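Protein argonaute (Methanocaldococcus jannaschii, PDB 5G5S) uses short single-stranded DNA guides to bind complementary DNA target strands and slice them, and may thereby defend the cell against invading genetic elements. Local coordinates at residues W335-N340 and R467-G472; D377-M382 and L431-E436; V522-E527 and I686-K691; Y549-L554 and K584-E589. One frame throughout, in Å; residues are numbered along the deposited sequence.

Contact 1: W335-N340 and R467-G472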
# COMPACT_ATOMS: atom_id res chain seq x y z
N TRP A 335 -23.82 18.90 11.85
CA TRP A 335 -25.16 18.98 12.45
C TRP A 335 -25.24 18.33 13.84
O TRP A 335 -26.25 18.48 14.53
CB TRP A 335 -26.23 18.42 11.49
CG TRP A 335 -25.91 17.05 10.95
CD1 TRP A 335 -25.27 16.77 9.78
CD2 TRP A 335 -26.21 15.80 11.56
NE1 TRP A 335 -25.16 15.40 9.62
CE2 TRP A 335 -25.73 14.78 10.70
CE3 TRP A 335 -26.85 15.42 12.76
CZ2 TRP A 335 -25.87 13.42 11.00
CZ3 TRP A 335 -26.98 14.07 13.05
CH2 TRP A 335 -26.49 13.09 12.18
N ILE A 336 -24.17 17.62 14.25
CA ILE A 336 -24.07 16.99 15.58
C ILE A 336 -23.96 18.10 16.63
O ILE A 336 -24.64 18.03 17.65
CB ILE A 336 -22.89 15.96 15.63
CG1 ILE A 336 -23.15 14.74 14.69
CG2 ILE A 336 -22.51 15.52 17.06
CD1 ILE A 336 -24.12 13.66 15.16
N TYR A 337 -23.14 19.13 16.36
CA TYR A 337 -22.95 20.28 17.26
C TYR A 337 -23.82 21.46 16.82
O TYR A 337 -24.68 21.88 17.59
CB TYR A 337 -21.46 20.68 17.34
CG TYR A 337 -20.55 19.64 17.98
CD1 TYR A 337 -20.03 18.60 17.23
CD2 TYR A 337 -20.18 19.74 19.31
CE1 TYR A 337 -19.19 17.65 17.80
CE2 TYR A 337 -19.33 18.80 19.90
CZ TYR A 337 -18.84 17.75 19.14
OH TYR A 337 -18.00 16.82 19.70
N ASN A 338 -23.62 21.95 15.58
CA ASN A 338 -24.33 23.08 14.99
C ASN A 338 -25.79 22.74 14.62
O ASN A 338 -26.03 21.89 13.75
CB ASN A 338 -23.55 23.62 13.78
CG ASN A 338 -23.87 25.03 13.33
OD1 ASN A 338 -25.00 25.53 13.44
ND2 ASN A 338 -22.88 25.69 12.75
N GLN A 339 -26.75 23.42 15.26
CA GLN A 339 -28.20 23.26 15.06
C GLN A 339 -28.70 23.82 13.72
O GLN A 339 -29.77 23.43 13.25
CB GLN A 339 -28.96 23.93 16.22
N ASN A 340 -27.93 24.74 13.11
CA ASN A 340 -28.24 25.38 11.84
C ASN A 340 -27.56 24.70 10.64
O ASN A 340 -27.92 24.98 9.49
CB ASN A 340 -27.92 26.87 11.89
CG ASN A 340 -28.70 27.61 12.93
OD1 ASN A 340 -29.91 27.83 12.79
ND2 ASN A 340 -28.05 27.96 14.03
N ARG A 467 -10.28 15.67 23.40
CA ARG A 467 -10.56 16.64 24.46
C ARG A 467 -10.40 18.09 23.95
O ARG A 467 -11.19 18.95 24.32
CB ARG A 467 -9.64 16.37 25.67
CG ARG A 467 -9.99 17.16 26.94
CD ARG A 467 -9.04 16.90 28.10
NE ARG A 467 -7.68 17.36 27.81
CZ ARG A 467 -6.66 16.56 27.49
NH1 ARG A 467 -6.85 15.25 27.42
NH2 ARG A 467 -5.47 17.06 27.24
N LYS A 468 -9.39 18.32 23.09
CA LYS A 468 -9.08 19.62 22.48
C LYS A 468 -9.95 19.96 21.25
O LYS A 468 -9.86 21.08 20.74
CB LYS A 468 -7.59 19.68 22.10
N ASP A 469 -10.78 19.00 20.77
CA ASP A 469 -11.65 19.17 19.61
C ASP A 469 -12.88 20.05 19.94
O ASP A 469 -13.97 19.54 20.22
CB ASP A 469 -12.06 17.79 19.04
CG ASP A 469 -12.96 17.83 17.82
OD1 ASP A 469 -12.58 18.47 16.82
OD2 ASP A 469 -14.04 17.18 17.87
N ASP A 470 -12.68 21.38 19.90
CA ASP A 470 -13.71 22.38 20.18
C ASP A 470 -14.55 22.72 18.93
O ASP A 470 -15.62 23.33 19.06
CB ASP A 470 -13.09 23.67 20.75
CG ASP A 470 -12.27 23.48 22.02
OD1 ASP A 470 -12.89 23.34 23.10
OD2 ASP A 470 -11.03 23.54 21.93
N LYS A 471 -14.06 22.34 17.73
CA LYS A 471 -14.71 22.62 16.44
C LYS A 471 -15.57 21.47 15.89
O LYS A 471 -16.28 21.67 14.90
CB LYS A 471 -13.66 23.07 15.42
N GLY A 472 -15.50 20.31 16.53
CA GLY A 472 -16.24 19.12 16.12
C GLY A 472 -15.63 18.33 14.97
O GLY A 472 -16.26 17.41 14.45

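Contact 2: D377-M382 and L431-E436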
# COMPACT_ATOMS: atom_id res chain seq x y z
N ASP A 377 -19.31 12.99 29.11
CA ASP A 377 -19.95 14.15 28.49
C ASP A 377 -19.63 14.33 26.99
O ASP A 377 -20.39 14.99 26.29
CB ASP A 377 -19.65 15.43 29.30
CG ASP A 377 -20.32 15.50 30.67
OD1 ASP A 377 -20.48 14.44 31.32
OD2 ASP A 377 -20.65 16.63 31.11
N LYS A 378 -18.53 13.72 26.50
CA LYS A 378 -18.11 13.76 25.09
C LYS A 378 -18.76 12.64 24.27
O LYS A 378 -19.21 12.89 23.15
CB LYS A 378 -16.58 13.69 24.97
CG LYS A 378 -15.93 15.04 24.68
CD LYS A 378 -15.66 15.24 23.19
CE LYS A 378 -15.17 16.64 22.93
NZ LYS A 378 -15.10 16.94 21.48
N VAL A 379 -18.81 11.41 24.83
CA VAL A 379 -19.42 10.21 24.24
C VAL A 379 -20.97 10.40 24.19
O VAL A 379 -21.59 10.05 23.19
CB VAL A 379 -19.00 8.94 25.03
CG1 VAL A 379 -19.78 7.69 24.60
CG2 VAL A 379 -17.50 8.69 24.94
N ASN A 380 -21.55 11.00 25.26
CA ASN A 380 -23.00 11.26 25.36
C ASN A 380 -23.47 12.34 24.38
O ASN A 380 -24.36 12.07 23.58
CB ASN A 380 -23.42 11.58 26.80
CG ASN A 380 -23.31 10.41 27.76
OD1 ASN A 380 -23.35 9.24 27.38
ND2 ASN A 380 -23.18 10.71 29.05
N LYS A 381 -22.84 13.55 24.41
CA LYS A 381 -23.17 14.67 23.52
C LYS A 381 -23.05 14.31 22.04
O LYS A 381 -23.79 14.85 21.23
CB LYS A 381 -22.31 15.91 23.83
N MET A 382 -22.14 13.38 21.69
CA MET A 382 -21.98 12.93 20.31
C MET A 382 -23.08 11.92 19.92
O MET A 382 -23.71 12.10 18.88
CB MET A 382 -20.58 12.34 20.08
CG MET A 382 -20.47 11.59 18.75
SD MET A 382 -18.97 10.63 18.52
CE MET A 382 -19.18 9.38 19.74
N LEU A 431 -16.62 1.56 21.31
CA LEU A 431 -15.88 2.81 21.16
C LEU A 431 -14.75 2.76 22.18
O LEU A 431 -15.00 2.71 23.39
CB LEU A 431 -16.80 4.03 21.37
CG LEU A 431 -16.18 5.42 21.22
CD1 LEU A 431 -15.85 5.74 19.76
CD2 LEU A 431 -17.08 6.48 21.82
N ILE A 432 -13.51 2.69 21.69
CA ILE A 432 -12.31 2.60 22.51
C ILE A 432 -11.69 3.99 22.69
O ILE A 432 -11.31 4.63 21.71
CB ILE A 432 -11.31 1.55 21.93
CG1 ILE A 432 -11.93 0.14 21.83
CG2 ILE A 432 -9.99 1.51 22.72
CD1 ILE A 432 -11.33 -0.71 20.66
N ILE A 433 -11.60 4.44 23.96
CA ILE A 433 -10.99 5.72 24.34
C ILE A 433 -9.62 5.38 24.95
O ILE A 433 -9.54 4.78 26.03
CB ILE A 433 -11.88 6.55 25.31
CG1 ILE A 433 -13.41 6.49 24.98
CG2 ILE A 433 -11.35 7.99 25.49
CD1 ILE A 433 -13.87 7.15 23.67
N GLY A 434 -8.56 5.72 24.23
CA GLY A 434 -7.19 5.45 24.64
C GLY A 434 -6.31 6.67 24.77
O GLY A 434 -6.78 7.80 24.68
N LYS A 435 -5.01 6.43 24.99
CA LYS A 435 -3.99 7.46 25.15
C LYS A 435 -2.70 7.15 24.37
O LYS A 435 -2.51 6.01 23.94
CB LYS A 435 -3.70 7.75 26.64
CG LYS A 435 -3.25 6.55 27.46
CD LYS A 435 -2.50 6.99 28.72
CE LYS A 435 -1.00 6.91 28.54
NZ LYS A 435 -0.28 7.23 29.80
N GLU A 436 -1.84 8.17 24.15
CA GLU A 436 -0.59 8.03 23.41
C GLU A 436 0.42 7.15 24.15
O GLU A 436 1.02 7.57 25.14
CB GLU A 436 0.01 9.40 23.01
CG GLU A 436 1.19 9.33 22.04
CD GLU A 436 0.98 8.58 20.74
OE1 GLU A 436 0.06 8.95 19.97
OE2 GLU A 436 1.75 7.62 20.49

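Contact 3: V522-E527 and I686-K691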
# COMPACT_ATOMS: atom_id res chain seq x y z
N VAL A 522 -11.32 -5.64 -4.05
CA VAL A 522 -12.30 -4.71 -3.50
C VAL A 522 -13.04 -4.15 -4.71
O VAL A 522 -12.44 -3.52 -5.58
CB VAL A 522 -11.76 -3.67 -2.49
CG1 VAL A 522 -12.87 -2.73 -2.02
CG2 VAL A 522 -11.16 -4.38 -1.28
N VAL A 523 -14.32 -4.53 -4.84
CA VAL A 523 -15.17 -4.17 -5.97
C VAL A 523 -15.95 -2.88 -5.71
O VAL A 523 -16.74 -2.80 -4.77
CB VAL A 523 -16.10 -5.35 -6.36
CG1 VAL A 523 -16.92 -5.03 -7.61
CG2 VAL A 523 -15.31 -6.65 -6.55
N TYR A 524 -15.74 -1.89 -6.57
CA TYR A 524 -16.43 -0.61 -6.56
C TYR A 524 -17.34 -0.52 -7.76
O TYR A 524 -16.97 -0.98 -8.83
CB TYR A 524 -15.43 0.56 -6.57
CG TYR A 524 -14.90 0.92 -5.21
CD1 TYR A 524 -14.18 0.01 -4.44
CD2 TYR A 524 -15.10 2.19 -4.68
CE1 TYR A 524 -13.70 0.34 -3.18
CE2 TYR A 524 -14.61 2.54 -3.42
CZ TYR A 524 -13.91 1.61 -2.68
OH TYR A 524 -13.43 1.93 -1.44
N ASP A 525 -18.52 0.08 -7.60
CA ASP A 525 -19.44 0.27 -8.72
C ASP A 525 -19.16 1.62 -9.40
O ASP A 525 -18.23 2.33 -9.00
CB ASP A 525 -20.91 0.10 -8.30
CG ASP A 525 -21.47 1.10 -7.28
OD1 ASP A 525 -20.81 2.13 -7.04
OD2 ASP A 525 -22.59 0.87 -6.78
N SER A 526 -19.97 1.98 -10.42
CA SER A 526 -19.84 3.22 -11.17
C SER A 526 -20.03 4.50 -10.33
O SER A 526 -19.58 5.56 -10.77
CB SER A 526 -20.77 3.22 -12.38
OG SER A 526 -22.14 3.27 -12.02
N GLU A 527 -20.69 4.40 -9.13
CA GLU A 527 -20.92 5.53 -8.20
C GLU A 527 -19.81 5.64 -7.12
O GLU A 527 -19.87 6.55 -6.28
CB GLU A 527 -22.28 5.41 -7.49
CG GLU A 527 -23.52 5.45 -8.36
CD GLU A 527 -24.79 5.06 -7.61
OE1 GLU A 527 -24.77 4.02 -6.90
OE2 GLU A 527 -25.80 5.79 -7.73
N ILE A 686 -7.75 -0.20 -4.38
CA ILE A 686 -6.44 -0.83 -4.17
C ILE A 686 -5.95 -0.65 -2.72
O ILE A 686 -5.44 -1.61 -2.13
CB ILE A 686 -5.39 -0.51 -5.28
CG1 ILE A 686 -4.07 -1.29 -5.08
CG2 ILE A 686 -5.17 1.01 -5.47
CD1 ILE A 686 -3.06 -1.21 -6.19
N HIS A 687 -6.17 0.54 -2.13
CA HIS A 687 -5.82 0.87 -0.74
C HIS A 687 -6.48 -0.10 0.26
O HIS A 687 -5.82 -0.58 1.18
CB HIS A 687 -6.22 2.34 -0.42
CG HIS A 687 -6.12 2.70 1.03
ND1 HIS A 687 -4.92 3.10 1.60
CD2 HIS A 687 -7.08 2.71 1.99
CE1 HIS A 687 -5.18 3.33 2.87
NE2 HIS A 687 -6.46 3.10 3.16
N TYR A 688 -7.79 -0.36 0.10
CA TYR A 688 -8.55 -1.24 0.97
C TYR A 688 -8.28 -2.72 0.72
O TYR A 688 -8.34 -3.50 1.67
CB TYR A 688 -10.05 -0.88 0.98
CG TYR A 688 -10.35 0.42 1.70
CD1 TYR A 688 -9.95 0.62 3.02
CD2 TYR A 688 -11.11 1.42 1.09
CE1 TYR A 688 -10.25 1.81 3.70
CE2 TYR A 688 -11.43 2.60 1.76
CZ TYR A 688 -10.98 2.79 3.06
OH TYR A 688 -11.26 3.97 3.71
N ALA A 689 -7.94 -3.11 -0.53
CA ALA A 689 -7.55 -4.48 -0.86
C ALA A 689 -6.25 -4.81 -0.08
O ALA A 689 -6.13 -5.90 0.51
CB ALA A 689 -7.31 -4.63 -2.35
N ASP A 690 -5.29 -3.86 -0.06
CA ASP A 690 -4.03 -4.01 0.66
C ASP A 690 -4.24 -4.10 2.17
O ASP A 690 -3.62 -4.94 2.82
CB ASP A 690 -3.04 -2.89 0.29
CG ASP A 690 -1.71 -3.03 1.01
OD1 ASP A 690 -1.00 -4.04 0.76
OD2 ASP A 690 -1.39 -2.16 1.85
N LYS A 691 -5.15 -3.27 2.72
CA LYS A 691 -5.51 -3.26 4.14
C LYS A 691 -6.19 -4.58 4.59
O LYS A 691 -6.02 -4.98 5.75
CB LYS A 691 -6.41 -2.05 4.46
CG LYS A 691 -5.63 -0.77 4.79
CD LYS A 691 -6.60 0.35 5.17
CE LYS A 691 -5.99 1.41 6.07
NZ LYS A 691 -6.84 2.64 6.17

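Contact 4: Y549-L554 and K584-E589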
# COMPACT_ATOMS: atom_id res chain seq x y z
N TYR A 549 -6.91 -15.87 -13.61
CA TYR A 549 -7.48 -16.69 -12.54
C TYR A 549 -8.42 -15.91 -11.62
O TYR A 549 -9.45 -16.45 -11.22
CB TYR A 549 -6.39 -17.41 -11.73
CG TYR A 549 -6.91 -18.10 -10.48
CD1 TYR A 549 -7.49 -19.36 -10.55
CD2 TYR A 549 -6.89 -17.46 -9.25
CE1 TYR A 549 -8.04 -19.97 -9.42
CE2 TYR A 549 -7.40 -18.06 -8.11
CZ TYR A 549 -7.97 -19.32 -8.19
OH TYR A 549 -8.45 -19.90 -7.05
N VAL A 550 -8.08 -14.64 -11.28
CA VAL A 550 -8.90 -13.75 -10.44
C VAL A 550 -10.29 -13.60 -11.08
O VAL A 550 -11.30 -13.79 -10.40
CB VAL A 550 -8.21 -12.38 -10.18
CG1 VAL A 550 -9.15 -11.39 -9.48
CG2 VAL A 550 -6.93 -12.54 -9.38
N ILE A 551 -10.32 -13.30 -12.40
CA ILE A 551 -11.55 -13.11 -13.18
C ILE A 551 -12.40 -14.37 -13.18
O ILE A 551 -13.60 -14.28 -12.92
CB ILE A 551 -11.24 -12.57 -14.60
CG1 ILE A 551 -10.49 -11.20 -14.52
CG2 ILE A 551 -12.53 -12.44 -15.41
CD1 ILE A 551 -9.77 -10.77 -15.78
N GLU A 552 -11.77 -15.54 -13.41
CA GLU A 552 -12.42 -16.85 -13.40
C GLU A 552 -13.04 -17.10 -12.03
O GLU A 552 -14.19 -17.51 -11.95
CB GLU A 552 -11.42 -17.97 -13.72
CG GLU A 552 -10.98 -18.04 -15.17
CD GLU A 552 -10.00 -19.17 -15.44
OE1 GLU A 552 -10.44 -20.33 -15.56
OE2 GLU A 552 -8.77 -18.89 -15.52
N TYR A 553 -12.29 -16.80 -10.95
CA TYR A 553 -12.70 -16.95 -9.56
C TYR A 553 -13.90 -16.05 -9.22
O TYR A 553 -14.84 -16.51 -8.55
CB TYR A 553 -11.52 -16.65 -8.60
CG TYR A 553 -11.83 -17.01 -7.16
CD1 TYR A 553 -11.65 -18.30 -6.69
CD2 TYR A 553 -12.35 -16.06 -6.28
CE1 TYR A 553 -11.98 -18.65 -5.38
CE2 TYR A 553 -12.69 -16.40 -4.97
CZ TYR A 553 -12.50 -17.69 -4.53
OH TYR A 553 -12.83 -18.03 -3.24
N LEU A 554 -13.88 -14.78 -9.69
CA LEU A 554 -14.96 -13.82 -9.42
C LEU A 554 -16.27 -14.22 -10.08
O LEU A 554 -17.33 -14.01 -9.50
CB LEU A 554 -14.56 -12.38 -9.82
CG LEU A 554 -13.40 -11.72 -9.07
CD1 LEU A 554 -13.01 -10.45 -9.75
CD2 LEU A 554 -13.74 -11.44 -7.61
N LYS A 584 -6.64 -11.80 -23.40
CA LYS A 584 -7.17 -11.63 -24.76
C LYS A 584 -8.36 -12.58 -24.96
O LYS A 584 -9.40 -12.15 -25.44
CB LYS A 584 -6.10 -11.90 -25.82
CG LYS A 584 -5.23 -10.69 -26.13
CD LYS A 584 -4.47 -10.86 -27.45
CE LYS A 584 -3.03 -11.26 -27.26
NZ LYS A 584 -2.36 -11.56 -28.55
N GLU A 585 -8.22 -13.86 -24.54
CA GLU A 585 -9.26 -14.90 -24.64
C GLU A 585 -10.44 -14.64 -23.69
O GLU A 585 -11.59 -14.83 -24.10
CB GLU A 585 -8.68 -16.31 -24.42
CG GLU A 585 -7.65 -16.75 -25.46
CD GLU A 585 -8.10 -16.69 -26.91
OE1 GLU A 585 -9.02 -17.45 -27.28
OE2 GLU A 585 -7.55 -15.86 -27.66
N ILE A 586 -10.17 -14.23 -22.45
CA ILE A 586 -11.17 -13.91 -21.43
C ILE A 586 -12.12 -12.78 -21.88
O ILE A 586 -13.33 -12.89 -21.66
CB ILE A 586 -10.49 -13.69 -20.03
CG1 ILE A 586 -10.68 -14.92 -19.14
CG2 ILE A 586 -10.97 -12.43 -19.31
CD1 ILE A 586 -9.61 -15.10 -18.08
N SER A 587 -11.57 -11.72 -22.53
CA SER A 587 -12.34 -10.58 -23.01
C SER A 587 -13.36 -11.00 -24.06
O SER A 587 -14.50 -10.53 -24.02
CB SER A 587 -11.42 -9.49 -23.57
OG SER A 587 -10.77 -9.88 -24.77
N LYS A 588 -12.97 -11.91 -24.98
CA LYS A 588 -13.90 -12.40 -25.98
C LYS A 588 -14.86 -13.44 -25.42
O LYS A 588 -16.02 -13.47 -25.82
CB LYS A 588 -13.24 -12.77 -27.32
CG LYS A 588 -12.34 -14.00 -27.35
CD LYS A 588 -11.80 -14.17 -28.76
CE LYS A 588 -10.83 -15.31 -28.89
NZ LYS A 588 -10.41 -15.50 -30.31
N GLU A 589 -14.42 -14.22 -24.42
CA GLU A 589 -15.27 -15.21 -23.75
C GLU A 589 -16.35 -14.51 -22.91
O GLU A 589 -17.50 -14.93 -22.94
CB GLU A 589 -14.44 -16.19 -22.91
CG GLU A 589 -15.21 -17.39 -22.38
CD GLU A 589 -15.86 -18.26 -23.45
OE1 GLU A 589 -15.15 -19.10 -24.04
OE2 GLU A 589 -17.08 -18.08 -23.70

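Contact 1: W335-N340 and R467-G472
The phenol ring of Y337 rests against G472, where the loop 335-340 meets the N-cap of helix 473-485 in the Mid domain. Contact is made at a corner of the ring: CE1 of Y337 lies 3.7 Å from CA of G472, with CD1 next, and the glycine approaches at a slant between the ring's face and its rim. The other large flat group in the loop, the indole of W335, has CG1 of I336 above one face, displaced toward the rim; it also packs on I389 of helix 372-390.

Y337 carries its CG opposite the carbonyl carbon (chi1 -66°), which swings the ring out of the loop toward the turn at 467-472. G472 has no side chain to hold the ring off, and its positive phi suits the tight bend just before the helix begins. Beyond the ring, the phenol oxygen lies 4.4 Å from OD2 of D469, with no direct bond between them. T475 joins the two instead: its OG1 is hydrogen-bonded both to the Y337 hydroxyl and to D469 OD2.

D469 sits at the centre of an inverse gamma turn, closed by a weak bond from D470 N to K468 O. Its other carboxylate oxygen, OD1, accepts from the backbone N of M474 in the first turn of the helix. The loop across from it has a turn of its own, an Asx turn in which N340 N donates to N338 OD1 over 3.1 Å, the donor tilted 25° from the carbonyl plane.

Contact 2: D377-M382 and L431-E436
This is a buried, wholly apolar helix-on-sheet contact in the Mid domain, where V379 and M382 of helix 372-390 settle on L431 and I433 of strand 428-434. The two short axes pass 11.7 Å apart and run roughly antiparallel, with 147° between their directions.

L431 is the common partner. With its CG trans to the backbone N (chi1 -179°), the side chain stands up from the sheet and presents CD2 to the helix. There CG2 of V379 meets it tip to tip at 3.8 Å, and the valine's other methyl, CG1, follows at 4.1 Å, so the leucine methyl is touched by both branches. M382 comes to the same methyl end-on as well: its chain is extended until chi3 (67°), where it bends, and CE stops 4.1 Å from L431 CD2. Two residues along the strand, I433 offers CD1 to V379 CG2 at 4.1 Å, the two side chains slanting across each other. V379 CG2 thereby rests over the leucine and isoleucine methyls, side by side on one face of the strand.

Around this patch, L478 of helix 473-485 touches both M382 and L431, while W463 and W466 pack on I433. I432, between the two contact residues, faces the other way and meets Y444, L447 and L451 of helix 442-452. The side chain of L431 is about 5 Å from that of Q459, in the region that binds the phosphorylated 5' end of the guide. Helices on both faces of a four-stranded parallel sheet, with 372-390 forming the crossover between strands 357-365 and 397-407, are the hallmark of the Rossmann-like Mid domain.

Contact 3: V522-E527 and I686-K691
Apolar packing between V522 and the helix residues Y688 and A689 carries much of this contact. V522 CG2, placed opposite the carbonyl carbon by chi1 (178°), presses on the helix backbone more than on its side chains: it is 3.5 Å from A689 N and 3.6 Å from A689 CA, against 4.0 Å from A689 CB. A small alanine at this point lets helix 684-697 come down close on strand 517-525, with 8.3 Å between the short axes and a near-antiparallel angle of 155°.

Between the tyrosines the contact is of another kind. The hydroxyl oxygen of Y524 lies at the edge of the Y688 ring, near its plane, 3.5 Å from CD2. It makes no hydrogen bond there, and the two side chains pass each other at a slant rather than stacking. Y688 also has CD2 of H687 above one face, toward the rim.

No polar bond crosses the contact; those of the helix stay within it or lead outward. K691 NZ donates to H687 NE2 over 3.1 Å, one turn apart and tilted 19° out of the imidazole plane. The Y688 hydroxyl is hydrogen-bonded to OG of S671, a residue that interacts with the guide, and to Y670 N.

D690, active-site aspartate by similarity with other Argonautes, follows A689 directly, and its carboxylate leads away from the strand toward D506 of strand 501-506. In this RNase H-like PIWI fold, methyl, ring and backbone atoms thus seat the helix without any hydrogen bond to strand 522-525, while the D690 carboxylate lies close to another acid in a pairing consistent with a metal-binding site.

Contact 4: Y549-L554 and K584-E589
I586 reaches from helix 577-590 to I551 and E552 of helix 547-556, joining two helices of the RNase H-like PIWI fold. Helix 577-590 is the crossover of a beta-alpha-beta unit, linking the parallel strands 566-571 and 593-600.

Starting at CB, which points toward the neighbouring helix but is still 5.2 Å from I551 CD1, the I586 side chain forks to take a partner with each branch. The short branch goes to I551: I586 CG2 lies 4.1 Å from I551 CD1 and 4.2 Å from I551 CG2, and so faces both methyl ends of that isoleucine. The long branch leaves through CG1, which itself stays clear of helix 547-556, and ends at CD1, 4.4 Å from CG of E552. Its nearest atom there is in the aliphatic part of the glutamate, with the carboxylate slightly farther off. A chi1 of -103°, well off a staggered position, sends the two branches to these different partners; it suggests some strain in the isoleucine.

I551 answers with CG1 trans to its carbonyl carbon (chi1 -59°), which extends CD1 across the gap, and the two isoleucines slant past each other. L583 and L590, one turn to either side of I586, also touch I551, and M562 packs on it as well, so this side of the contact is buried. E552 is exposed, and the contact opens to solvent on its side.

About a quarter turn round helix 577-590 from I586, S587 turns its hydroxyl back on the helix: OG donates to K584 O over 2.7 Å, from 35° above the carbonyl plane, and also accepts from G647 N.

The four contacts fall into two pairs. Contacts 1 and 2, centres 14 Å apart, share K378: from helix 372-390 its NZ reaches D469 O at 3.1 Å, a probable hydrogen bond that ties the turn of contact 1 to the helix packed in contact 2. Contact 2 lies nearer the pocket for the guide's 5' end. Contacts 3 and 4 belong to the PIWI part, centres 19 Å apart and nearest atoms about 5 Å. Contact 3 holds D690, and contact 4 places E552 about 8 Å, side chain to side chain, from E543, both D690 and E543 being active-site residues by similarity. Between the pairs, contacts 2 and 3 have centres 30 Å apart.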